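Local coordinates for protein beta-glycosidase (Bacteroides caccae, PDB 6T2R) that hydrolyses glycosidic bonds within mucin O-glycan chains, as an endo-acting family 16 glycosidase from the human gut microbiota, at residues W47-R52 with G95-K100; A104-R109 with N225-L230; A125-P130 with Y229-M234; E143-E148 with Y157-S162. All blocks are in the same frame, centred on the assembly; numbering follows the deposited sequence.

Interaction 1 (W47-R52 with G95-K100). With SO4 (sulfate ion), chain C.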
# COMPACT_ATOMS: atom_id res chain seq x y z
N TRP A 47 10.31 -2.27 9.52
CA TRP A 47 10.25 -1.14 8.56
C TRP A 47 11.66 -0.62 8.22
O TRP A 47 12.57 -0.69 9.08
CB TRP A 47 9.42 -0.00 9.12
CG TRP A 47 8.01 -0.38 9.44
CD1 TRP A 47 7.47 -0.59 10.67
CD2 TRP A 47 6.95 -0.57 8.50
NE1 TRP A 47 6.14 -0.91 10.55
CE2 TRP A 47 5.79 -0.89 9.24
CE3 TRP A 47 6.86 -0.50 7.11
CZ2 TRP A 47 4.55 -1.11 8.64
CZ3 TRP A 47 5.64 -0.74 6.52
CH2 TRP A 47 4.51 -1.05 7.27
N SER A 48 11.80 -0.14 7.00
CA SER A 48 12.94 0.67 6.50
C SER A 48 12.34 1.82 5.69
O SER A 48 11.21 1.65 5.10
CB SER A 48 13.89 -0.17 5.67
OG SER A 48 14.35 -1.31 6.37
N ARG A 49 13.04 2.94 5.67
CA ARG A 49 12.69 4.08 4.79
C ARG A 49 12.89 3.66 3.34
O ARG A 49 13.82 2.86 3.05
CB ARG A 49 13.50 5.34 5.13
CG ARG A 49 13.20 5.89 6.51
CD ARG A 49 13.84 7.26 6.75
NE ARG A 49 13.42 7.75 8.05
CZ ARG A 49 13.91 8.81 8.69
NH1 ARG A 49 14.83 9.58 8.14
NH2 ARG A 49 13.44 9.13 9.86
N ILE A 50 12.04 4.18 2.46
CA ILE A 50 12.11 3.79 1.03
C ILE A 50 13.14 4.68 0.36
O ILE A 50 13.03 5.90 0.37
CB ILE A 50 10.73 3.89 0.35
CG1 ILE A 50 9.68 2.94 0.95
CG2 ILE A 50 10.88 3.70 -1.15
CD1 ILE A 50 8.27 3.23 0.49
N PRO A 51 14.09 4.10 -0.40
CA PRO A 51 15.04 4.90 -1.15
C PRO A 51 14.43 5.50 -2.43
O PRO A 51 13.40 5.01 -2.92
CB PRO A 51 16.16 3.90 -1.47
CG PRO A 51 15.46 2.56 -1.56
CD PRO A 51 14.26 2.65 -0.63
N ARG A 52 15.11 6.53 -2.93
CA ARG A 52 14.93 7.14 -4.27
C ARG A 52 14.93 6.05 -5.34
O ARG A 52 15.75 5.17 -5.26
CB ARG A 52 16.08 8.12 -4.54
CG ARG A 52 15.90 8.96 -5.79
CD ARG A 52 14.58 9.69 -5.81
NE ARG A 52 14.41 10.48 -4.59
CZ ARG A 52 15.03 11.65 -4.34
NH1 ARG A 52 14.80 12.32 -3.22
NH2 ARG A 52 15.90 12.16 -5.20
N GLY A 95 8.12 10.88 2.27
CA GLY A 95 8.48 9.78 3.19
C GLY A 95 7.69 8.54 2.84
O GLY A 95 6.51 8.67 2.40
N GLY A 96 8.32 7.38 3.01
CA GLY A 96 7.74 6.04 2.80
C GLY A 96 8.48 5.00 3.62
O GLY A 96 9.70 5.18 3.86
N LEU A 97 7.74 4.00 4.10
CA LEU A 97 8.29 2.82 4.79
C LEU A 97 7.89 1.56 4.02
O LEU A 97 6.76 1.53 3.46
CB LEU A 97 7.74 2.75 6.21
CG LEU A 97 8.13 3.86 7.18
CD1 LEU A 97 7.56 3.52 8.55
CD2 LEU A 97 9.63 4.05 7.30
N TRP A 98 8.76 0.54 4.03
CA TRP A 98 8.44 -0.80 3.48
C TRP A 98 9.00 -1.90 4.37
O TRP A 98 9.86 -1.65 5.24
CB TRP A 98 8.86 -0.92 2.02
CG TRP A 98 10.33 -0.85 1.72
CD1 TRP A 98 11.40 -1.05 2.55
CD2 TRP A 98 10.88 -0.64 0.41
NE1 TRP A 98 12.56 -0.94 1.85
CE2 TRP A 98 12.28 -0.68 0.54
CE3 TRP A 98 10.31 -0.42 -0.85
CZ2 TRP A 98 13.13 -0.52 -0.55
CZ3 TRP A 98 11.16 -0.24 -1.93
CH2 TRP A 98 12.55 -0.30 -1.77
N THR A 99 8.41 -3.07 4.25
CA THR A 99 8.79 -4.24 5.08
C THR A 99 9.72 -5.13 4.26
O THR A 99 9.95 -6.27 4.72
CB THR A 99 7.60 -5.10 5.52
OG1 THR A 99 6.96 -5.74 4.41
CG2 THR A 99 6.61 -4.31 6.33
N LYS A 100 10.20 -4.65 3.11
CA LYS A 100 11.11 -5.41 2.26
C LYS A 100 12.26 -5.96 3.11
O LYS A 100 12.85 -5.20 3.86
CB LYS A 100 11.69 -4.57 1.12
CG LYS A 100 12.61 -5.35 0.19
CD LYS A 100 13.37 -4.49 -0.79
CE LYS A 100 12.45 -3.84 -1.78
NZ LYS A 100 13.19 -3.36 -2.97
S SO4 C . 17.60 15.01 -3.56
O1 SO4 C . 16.87 14.48 -2.45
O2 SO4 C . 17.91 16.43 -3.35
O3 SO4 C . 18.83 14.26 -3.67
O4 SO4 C . 16.82 14.88 -4.77
O HOH W 1 12.22 -2.99 5.40
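Trp-98 spreads its indole over Ile-50 and Pro-51, giving the contact a hydrophobic patch beside the short backbone pairing. Its CG is wedged between the backbone N and the carbonyl carbon (chi1 65°), which lays the ring across the neighbouring chain. Both branches of Ile-50 use one face: CG1 lies 3.8 Å from CD2 of Trp-98 near the ring fusion, while CG2 makes a CH-pi contact with the six-membered ring. On the opposite face lies CE of Lys-100, an aliphatic carbon. Pro-51 crosses the indole nearly at a right angle, its CD coming to 3.4 Å from CZ2 of Trp-98. Glycine suits position 96, as CD1 of Ile-50 packs directly against its backbone, 3.7 Å from Gly-96 CA.

Trp-47 is held between two aliphatic groups, CD1 of Leu-97 on one face and CG2 of Thr-99 on the other. Thr-99 can offer its methyl because OG1, at chi1 66°, turns to Arg-103 O and Leu-230 N; the Trp-47 NE1 is taken by Asp-35. Ser-48 and Trp-98 exchange two backbone hydrogen bonds, and a third runs from Ile-50 N to Gly-96 O, 2.9 Å. A water joins Ser-48 OG to the carbonyls of Trp-98 and Lys-100, while Ser-48 OG also meets Lys-102. Arg-52, beyond the pairing, donates from NH1 and NH2 to a sulfate. Strand 48-49 runs antiparallel along one edge of strand 92-98, whose other edge bonds to strand 228-233 through Leu-97 and Ile-232; strand 74-81 is a further neighbour of 92-98.

Interaction 2 (A104-R109 with N225-L230). With SO4 (sulfate ion), chain B.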
# COMPACT_ATOMS: atom_id res chain seq x y z
N ALA A 104 7.40 -10.53 5.77
CA ALA A 104 6.65 -11.12 4.64
C ALA A 104 5.21 -11.32 5.07
O ALA A 104 5.01 -11.84 6.15
CB ALA A 104 7.30 -12.42 4.23
N PHE A 105 4.25 -10.96 4.24
CA PHE A 105 2.83 -11.32 4.44
C PHE A 105 2.50 -12.50 3.52
O PHE A 105 2.74 -12.36 2.32
CB PHE A 105 1.98 -10.09 4.20
CG PHE A 105 2.34 -8.98 5.15
CD1 PHE A 105 3.43 -8.16 4.90
CD2 PHE A 105 1.60 -8.76 6.30
CE1 PHE A 105 3.80 -7.17 5.79
CE2 PHE A 105 1.93 -7.73 7.16
CZ PHE A 105 3.05 -6.96 6.92
N HIS A 106 2.05 -13.62 4.10
CA HIS A 106 1.59 -14.84 3.40
C HIS A 106 0.07 -14.78 3.30
O HIS A 106 -0.62 -15.27 4.20
CB HIS A 106 2.07 -16.10 4.15
CG HIS A 106 3.56 -16.17 4.25
ND1 HIS A 106 4.29 -15.45 5.22
CD2 HIS A 106 4.46 -16.82 3.50
CE1 HIS A 106 5.57 -15.68 5.05
NE2 HIS A 106 5.71 -16.50 4.00
N GLY A 107 -0.42 -14.10 2.27
CA GLY A 107 -1.85 -13.88 2.05
C GLY A 107 -2.54 -13.33 3.28
O GLY A 107 -1.99 -12.44 3.93
N GLY A 108 -3.71 -13.85 3.61
CA GLY A 108 -4.56 -13.33 4.69
C GLY A 108 -5.13 -11.96 4.35
O GLY A 108 -5.20 -11.61 3.15
N ARG A 109 -5.54 -11.24 5.39
CA ARG A 109 -6.20 -9.91 5.33
C ARG A 109 -5.17 -8.90 5.80
O ARG A 109 -4.66 -9.07 6.90
CB ARG A 109 -7.46 -9.92 6.20
CG ARG A 109 -7.95 -8.56 6.66
CD ARG A 109 -9.37 -8.57 7.20
NE ARG A 109 -10.36 -8.98 6.22
CZ ARG A 109 -11.66 -9.12 6.47
NH1 ARG A 109 -12.12 -8.87 7.68
NH2 ARG A 109 -12.49 -9.50 5.52
N ASN A 225 -0.70 -15.15 -5.01
CA ASN A 225 -0.67 -16.01 -3.79
C ASN A 225 0.77 -16.40 -3.53
O ASN A 225 1.05 -17.56 -3.61
CB ASN A 225 -1.61 -17.21 -3.83
CG ASN A 225 -3.05 -16.78 -3.67
OD1 ASN A 225 -3.92 -17.27 -4.40
ND2 ASN A 225 -3.31 -15.82 -2.77
N ILE A 226 1.61 -15.39 -3.31
CA ILE A 226 3.05 -15.51 -3.02
C ILE A 226 3.29 -14.52 -1.88
O ILE A 226 2.56 -13.55 -1.74
CB ILE A 226 3.93 -15.18 -4.24
CG1 ILE A 226 3.68 -13.76 -4.78
CG2 ILE A 226 3.79 -16.23 -5.33
CD1 ILE A 226 4.56 -13.42 -5.99
N PRO A 227 4.34 -14.74 -1.07
CA PRO A 227 4.64 -13.83 0.02
C PRO A 227 4.79 -12.39 -0.49
O PRO A 227 5.42 -12.18 -1.52
CB PRO A 227 5.97 -14.34 0.55
CG PRO A 227 5.99 -15.80 0.15
CD PRO A 227 5.33 -15.82 -1.21
N GLN A 228 4.27 -11.44 0.29
CA GLN A 228 4.22 -10.00 -0.06
C GLN A 228 5.08 -9.22 0.93
O GLN A 228 5.19 -9.67 2.10
CB GLN A 228 2.75 -9.55 -0.02
CG GLN A 228 1.83 -10.41 -0.91
CD GLN A 228 1.94 -10.03 -2.36
OE1 GLN A 228 2.03 -8.85 -2.68
NE2 GLN A 228 1.98 -11.03 -3.25
N TYR A 229 5.62 -8.08 0.51
CA TYR A 229 6.02 -7.00 1.44
C TYR A 229 5.09 -5.80 1.23
O TYR A 229 4.51 -5.63 0.12
CB TYR A 229 7.51 -6.68 1.33
CG TYR A 229 7.98 -5.85 0.15
CD1 TYR A 229 8.14 -4.49 0.28
CD2 TYR A 229 8.35 -6.44 -1.05
CE1 TYR A 229 8.62 -3.71 -0.76
CE2 TYR A 229 8.84 -5.67 -2.10
CZ TYR A 229 9.00 -4.31 -1.94
OH TYR A 229 9.51 -3.55 -2.94
N LEU A 230 4.96 -4.99 2.28
CA LEU A 230 3.98 -3.89 2.39
C LEU A 230 4.74 -2.57 2.28
O LEU A 230 5.81 -2.47 2.88
CB LEU A 230 3.31 -3.97 3.76
CG LEU A 230 2.34 -2.85 4.06
CD1 LEU A 230 1.24 -2.73 2.99
CD2 LEU A 230 1.72 -3.07 5.43
S SO4 B . 1.84 -14.46 8.09
O1 SO4 B . 1.50 -13.66 6.91
O2 SO4 B . 2.14 -13.58 9.21
O3 SO4 B . 2.99 -15.25 7.79
O4 SO4 B . 0.71 -15.29 8.44
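The Phe-105 ring has Gln-228 O at its edge, close to the ring plane and 3.6 Å from CD1 of Phe-105. Leu-230 approaches the same ring obliquely, its CB 3.8 Å from CE1 of Phe-105, and His-260 meets Phe-105 edge-to-face. The His-106 imidazole touches Pro-227 obliquely, CD2 of His-106 to CG of Pro-227 being 3.8 Å; a sulfate oxygen, O1, lies at its edge in plane. Proline, compact and rigid, suits this partly exposed spot.

The main chains form a single antiparallel hydrogen-bonded pair, Phe-105 with Gln-228. Its two bonds are short: Phe-105 N to Gln-228 O and Gln-228 N to Phe-105 O are each 2.7 Å. The Gln-228 side chain folds back at chi2 (-79°), which brings NE2 back to the carbonyl of Ile-226, two residues earlier, at 3.0 Å, while OE1 turns to Thr-128 OG1; both ends of a buried amide are thereby satisfied.

His-106 grips the sulfate twice, through its backbone N to O1 and through ND1 to O3, 2.9 Å in each case. With His-260 NE2 and Gln-262 NE2 also donating, the site suits an anion, here one probably from the crystallisation liquor, whose charge would tend to favour protonation of the His-106 imidazole.

Interaction 3 (A125-P130 with Y229-M234)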
# COMPACT_ATOMS: atom_id res chain seq x y z
N ALA A 125 -0.08 6.18 -1.16
CA ALA A 125 -0.44 4.79 -1.53
C ALA A 125 -0.16 3.84 -0.38
O ALA A 125 0.75 4.09 0.45
CB ALA A 125 0.31 4.36 -2.78
N ILE A 126 -0.93 2.75 -0.33
CA ILE A 126 -0.71 1.56 0.53
C ILE A 126 -0.76 0.36 -0.40
O ILE A 126 -1.77 0.19 -1.10
CB ILE A 126 -1.78 1.48 1.63
CG1 ILE A 126 -1.79 2.75 2.50
CG2 ILE A 126 -1.62 0.21 2.45
CD1 ILE A 126 -2.99 2.92 3.41
N TRP A 127 0.27 -0.46 -0.44
CA TRP A 127 0.36 -1.45 -1.52
C TRP A 127 1.38 -2.51 -1.20
O TRP A 127 2.19 -2.31 -0.26
CB TRP A 127 0.63 -0.72 -2.83
CG TRP A 127 1.88 0.11 -2.92
CD1 TRP A 127 2.24 1.21 -2.18
CD2 TRP A 127 2.86 0.00 -3.97
NE1 TRP A 127 3.41 1.74 -2.67
CE2 TRP A 127 3.81 1.02 -3.75
CE3 TRP A 127 3.04 -0.88 -5.05
CZ2 TRP A 127 4.91 1.19 -4.58
CZ3 TRP A 127 4.13 -0.72 -5.87
CH2 TRP A 127 5.04 0.31 -5.63
N THR A 128 1.31 -3.61 -1.94
CA THR A 128 2.20 -4.77 -1.77
C THR A 128 2.79 -5.22 -3.11
O THR A 128 2.15 -5.07 -4.15
CB THR A 128 1.51 -5.93 -1.06
OG1 THR A 128 0.66 -6.59 -2.01
CG2 THR A 128 0.78 -5.46 0.18
N LEU A 129 4.00 -5.75 -2.99
CA LEU A 129 4.87 -6.31 -4.03
C LEU A 129 5.37 -7.66 -3.53
O LEU A 129 5.30 -7.92 -2.34
CB LEU A 129 6.03 -5.33 -4.29
CG LEU A 129 5.63 -4.08 -5.07
CD1 LEU A 129 6.83 -3.20 -5.25
CD2 LEU A 129 4.99 -4.43 -6.41
N PRO A 130 5.84 -8.56 -4.42
CA PRO A 130 6.43 -9.83 -3.99
C PRO A 130 7.61 -9.62 -3.05
O PRO A 130 8.49 -8.81 -3.34
CB PRO A 130 6.85 -10.52 -5.30
CG PRO A 130 5.97 -9.84 -6.35
CD PRO A 130 5.82 -8.41 -5.88
N TYR A 229 5.62 -8.08 0.51
CA TYR A 229 6.02 -7.00 1.44
C TYR A 229 5.09 -5.80 1.23
O TYR A 229 4.51 -5.63 0.12
CB TYR A 229 7.51 -6.68 1.33
CG TYR A 229 7.98 -5.85 0.15
CD1 TYR A 229 8.14 -4.49 0.28
CD2 TYR A 229 8.35 -6.44 -1.05
CE1 TYR A 229 8.62 -3.71 -0.76
CE2 TYR A 229 8.84 -5.67 -2.10
CZ TYR A 229 9.00 -4.31 -1.94
OH TYR A 229 9.51 -3.55 -2.94
N LEU A 230 4.96 -4.99 2.28
CA LEU A 230 3.98 -3.89 2.39
C LEU A 230 4.74 -2.57 2.28
O LEU A 230 5.81 -2.47 2.88
CB LEU A 230 3.31 -3.97 3.76
CG LEU A 230 2.34 -2.85 4.06
CD1 LEU A 230 1.24 -2.73 2.99
CD2 LEU A 230 1.72 -3.07 5.43
N LEU A 231 4.23 -1.68 1.47
CA LEU A 231 4.72 -0.30 1.25
C LEU A 231 3.59 0.63 1.68
O LEU A 231 2.40 0.40 1.26
CB LEU A 231 5.05 -0.07 -0.24
CG LEU A 231 6.07 -1.03 -0.88
CD1 LEU A 231 5.39 -2.30 -1.41
CD2 LEU A 231 6.80 -0.34 -2.02
N ILE A 232 3.96 1.67 2.41
CA ILE A 232 3.09 2.81 2.83
C ILE A 232 3.89 4.07 2.58
O ILE A 232 5.00 4.17 3.16
CB ILE A 232 2.66 2.71 4.30
CG1 ILE A 232 1.98 1.38 4.60
CG2 ILE A 232 1.75 3.90 4.60
CD1 ILE A 232 1.70 1.10 6.06
N ASP A 233 3.44 4.96 1.69
CA ASP A 233 4.36 6.05 1.30
C ASP A 233 3.57 7.19 0.68
O ASP A 233 2.63 6.92 -0.10
CB ASP A 233 5.47 5.55 0.36
CG ASP A 233 4.95 5.11 -1.00
OD1 ASP A 233 4.34 4.02 -1.08
OD2 ASP A 233 5.10 5.89 -1.95
N MET A 234 3.95 8.40 1.07
CA MET A 234 3.53 9.65 0.43
C MET A 234 4.22 9.70 -0.94
O MET A 234 5.35 9.16 -1.10
CB MET A 234 3.91 10.86 1.29
CG MET A 234 3.49 12.21 0.71
SD MET A 234 1.76 12.30 0.25
CE MET A 234 0.95 12.25 1.85
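Ala-125, Trp-127 and Leu-129 pair with Asp-233, Leu-231 and Tyr-229 through six backbone hydrogen bonds, two to each pair. The strands run antiparallel, their axes 4.7 Å apart at closest approach. At the non-hydrogen-bonded pairs between them CA-H groups point at carbonyls, as from Thr-128 CA to Tyr-229 O, 3.1 Å.

One side-chain hydrogen bond is added. With chi1 at 59°, the indole of Trp-127 turns so that NE1 points at Asp-233 OD1, 2.9 Å away; the oxygen lies in the ring plane and is met nearly along its C-O axis. The other carboxylate oxygen of Asp-233 accepts from Gln-235 NE2, so the buried acid is held at both oxygens.

The aromatic contacts lie on this same side of the strands. Leu-231 covers one face of the Trp-127 ring, CB making a CH-pi contact with the five-membered ring and CD2 reaching CZ2 of Trp-127 at 3.5 Å. Leu-129 runs alongside Tyr-229, its CB 3.6 Å from CE2 of Tyr-229, while Pro-130 O sits at the edge of the tyrosine ring.

On the other face the packing is aliphatic, as suits a core. CD1 of Leu-230 touches CG2 of Ile-126 at 4.1 Å and also CG2 of Thr-128, and this face packs on Val-112 and Val-258.

Long antiparallel strands side by side in a sheet, with one face packed on a second sheet, are characteristic of the beta-jelly roll of glycoside hydrolase family 16: the aliphatic face meets strands 108-116 and 251-263, while the Trp-127 face adjoins Glu-143 and Asp-145.

Interaction 4 (E143-E148 with Y157-S162)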
# COMPACT_ATOMS: atom_id res chain seq x y z
N GLU A 143 1.29 -6.83 -8.53
CA GLU A 143 1.23 -5.63 -7.65
C GLU A 143 -0.21 -5.52 -7.15
O GLU A 143 -1.16 -5.78 -7.94
CB GLU A 143 1.62 -4.37 -8.43
CG GLU A 143 1.69 -3.10 -7.56
CD GLU A 143 1.73 -1.82 -8.37
OE1 GLU A 143 1.09 -0.85 -7.99
OE2 GLU A 143 2.41 -1.80 -9.39
N VAL A 144 -0.37 -5.20 -5.86
CA VAL A 144 -1.68 -5.03 -5.20
C VAL A 144 -1.70 -3.64 -4.56
O VAL A 144 -0.95 -3.40 -3.62
CB VAL A 144 -1.92 -6.14 -4.18
CG1 VAL A 144 -3.24 -5.95 -3.44
CG2 VAL A 144 -1.86 -7.51 -4.84
N ASP A 145 -2.54 -2.77 -5.09
CA ASP A 145 -2.73 -1.40 -4.57
C ASP A 145 -3.90 -1.44 -3.59
O ASP A 145 -5.04 -1.51 -4.04
CB ASP A 145 -2.90 -0.45 -5.76
CG ASP A 145 -1.69 -0.46 -6.67
OD1 ASP A 145 -0.60 -0.82 -6.18
OD2 ASP A 145 -1.83 -0.11 -7.85
N ILE A 146 -3.63 -1.43 -2.30
CA ILE A 146 -4.70 -1.42 -1.25
C ILE A 146 -5.32 -0.01 -1.16
O ILE A 146 -6.52 0.09 -0.88
CB ILE A 146 -4.12 -1.90 0.08
CG1 ILE A 146 -3.43 -3.26 -0.09
CG2 ILE A 146 -5.21 -1.92 1.14
CD1 ILE A 146 -2.63 -3.77 1.09
N MET A 147 -4.54 1.05 -1.44
CA MET A 147 -5.07 2.44 -1.43
C MET A 147 -4.20 3.34 -2.31
O MET A 147 -2.97 3.32 -2.18
CB MET A 147 -5.08 2.96 0.01
CG MET A 147 -5.84 4.24 0.24
SD MET A 147 -4.98 5.71 -0.34
CE MET A 147 -3.58 5.74 0.80
N GLU A 148 -4.84 4.12 -3.17
CA GLU A 148 -4.28 5.31 -3.85
C GLU A 148 -5.32 6.43 -3.75
O GLU A 148 -6.46 6.15 -4.03
CB GLU A 148 -3.98 4.91 -5.28
CG GLU A 148 -3.06 3.71 -5.31
CD GLU A 148 -2.33 3.57 -6.59
OE1 GLU A 148 -2.84 2.79 -7.45
OE2 GLU A 148 -1.29 4.25 -6.73
N TYR A 157 -8.74 4.65 -5.15
CA TYR A 157 -8.57 3.53 -6.10
C TYR A 157 -8.03 2.33 -5.32
O TYR A 157 -7.06 2.48 -4.54
CB TYR A 157 -7.64 3.94 -7.24
CG TYR A 157 -8.15 5.07 -8.10
CD1 TYR A 157 -8.19 6.38 -7.62
CD2 TYR A 157 -8.56 4.85 -9.39
CE1 TYR A 157 -8.65 7.43 -8.40
CE2 TYR A 157 -9.01 5.89 -10.19
CZ TYR A 157 -9.06 7.18 -9.70
OH TYR A 157 -9.50 8.20 -10.47
N GLN A 158 -8.61 1.17 -5.58
CA GLN A 158 -7.97 -0.12 -5.27
C GLN A 158 -7.76 -0.84 -6.61
O GLN A 158 -8.68 -0.78 -7.48
CB GLN A 158 -8.84 -0.84 -4.24
CG GLN A 158 -8.97 -0.05 -2.92
CD GLN A 158 -9.74 -0.83 -1.88
OE1 GLN A 158 -10.95 -1.05 -2.03
NE2 GLN A 158 -9.05 -1.27 -0.83
N THR A 159 -6.59 -1.46 -6.82
CA THR A 159 -6.14 -1.94 -8.15
C THR A 159 -5.16 -3.10 -8.03
O THR A 159 -4.52 -3.21 -6.99
CB THR A 159 -5.42 -0.84 -8.94
OG1 THR A 159 -6.06 0.40 -8.68
CG2 THR A 159 -5.47 -1.09 -10.43
N VAL A 160 -5.11 -3.94 -9.06
CA VAL A 160 -4.05 -4.98 -9.25
C VAL A 160 -3.39 -4.65 -10.58
O VAL A 160 -4.06 -4.13 -11.47
CB VAL A 160 -4.54 -6.45 -9.20
CG1 VAL A 160 -5.27 -6.76 -7.91
CG2 VAL A 160 -5.43 -6.83 -10.38
N HIS A 161 -2.11 -4.96 -10.67
CA HIS A 161 -1.34 -4.96 -11.94
C HIS A 161 -0.62 -6.30 -12.07
O HIS A 161 -0.17 -6.86 -11.00
CB HIS A 161 -0.35 -3.80 -11.94
CG HIS A 161 -1.02 -2.54 -11.60
ND1 HIS A 161 -1.64 -1.79 -12.55
CD2 HIS A 161 -1.21 -1.91 -10.42
CE1 HIS A 161 -2.15 -0.72 -11.98
NE2 HIS A 161 -1.93 -0.79 -10.68
N SER A 162 -0.47 -6.77 -13.30
CA SER A 162 0.20 -8.05 -13.60
C SER A 162 0.75 -8.05 -15.02
O SER A 162 0.45 -7.15 -15.76
CB SER A 162 -0.80 -9.17 -13.43
OG SER A 162 -1.83 -9.08 -14.41
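Gln-158 crosses toward Ile-146 with its whole side chain. Its CB begins 3.9 Å from Asp-145 O; CG then passes Ile-146 O at 3.2 Å and CD lies alongside the same oxygen. NE2 donates to Ile-146 O at 2.9 Å, with the donor in the carbonyl plane and the oxygen close to the amide plane. NE2 also reaches His-202 O, and OE1 accepts from Asn-208 ND2. A long amide that both donates and accepts suits this buried place, because Ile-146 O has no backbone N-H opposite it in strand 157-161.

The chain bulges here: Ile-146 and Met-147 both face Ile-126, a classic beta bulge, and against strand 157-161 the register shifts by one between the pairs Asp-145 with Thr-159 and Glu-148 with Tyr-157. The sequence Glu-Val-Asp-Ile-Met-Glu matches the E-x-D-x-x-E signature of glycoside hydrolase family 16, in which the two glutamates are the usual catalytic pair. The bulge puts Glu-143, Asp-145 and Glu-148 on one face.

On this face His-161 crosses Asp-145 nearly at a right angle, and its NE2 makes a weak hydrogen bond to Asp-145 OD2, 2.9 Å, at the ring edge. Glu-143 lies beside His-161, OE1 being 3.5 Å from its CD2; extended with CG anti to the backbone N (chi1 -175°), it carries OE2 to Trp-138 NE1. Asp-145 OD2 and Glu-148 OE1 lie 3.1 Å apart.

Strand 228-233 is the hub. It bonds on one edge to strand 92-98 of interaction 1, through Leu-97 N to Ile-232 O (2.9 Å), and on the other to strand 125-130 in interaction 3, which passes on to interaction 4 through Thr-128 N to Val-144 O (2.8 Å). Interactions 2 and 3 share Tyr-229 and Leu-230, and Gln-228 OE1 meets Thr-128 OG1 between them. Centres of interactions 3 and 4 lie about 9 Å apart, and Trp-127 touches Glu-143 and Asp-145, so it borders the acidic face that probably forms the active site; interaction 1 is about 18 Å from interaction 4, centre to centre. The sulfates beside interactions 1 and 2 lie away from that face.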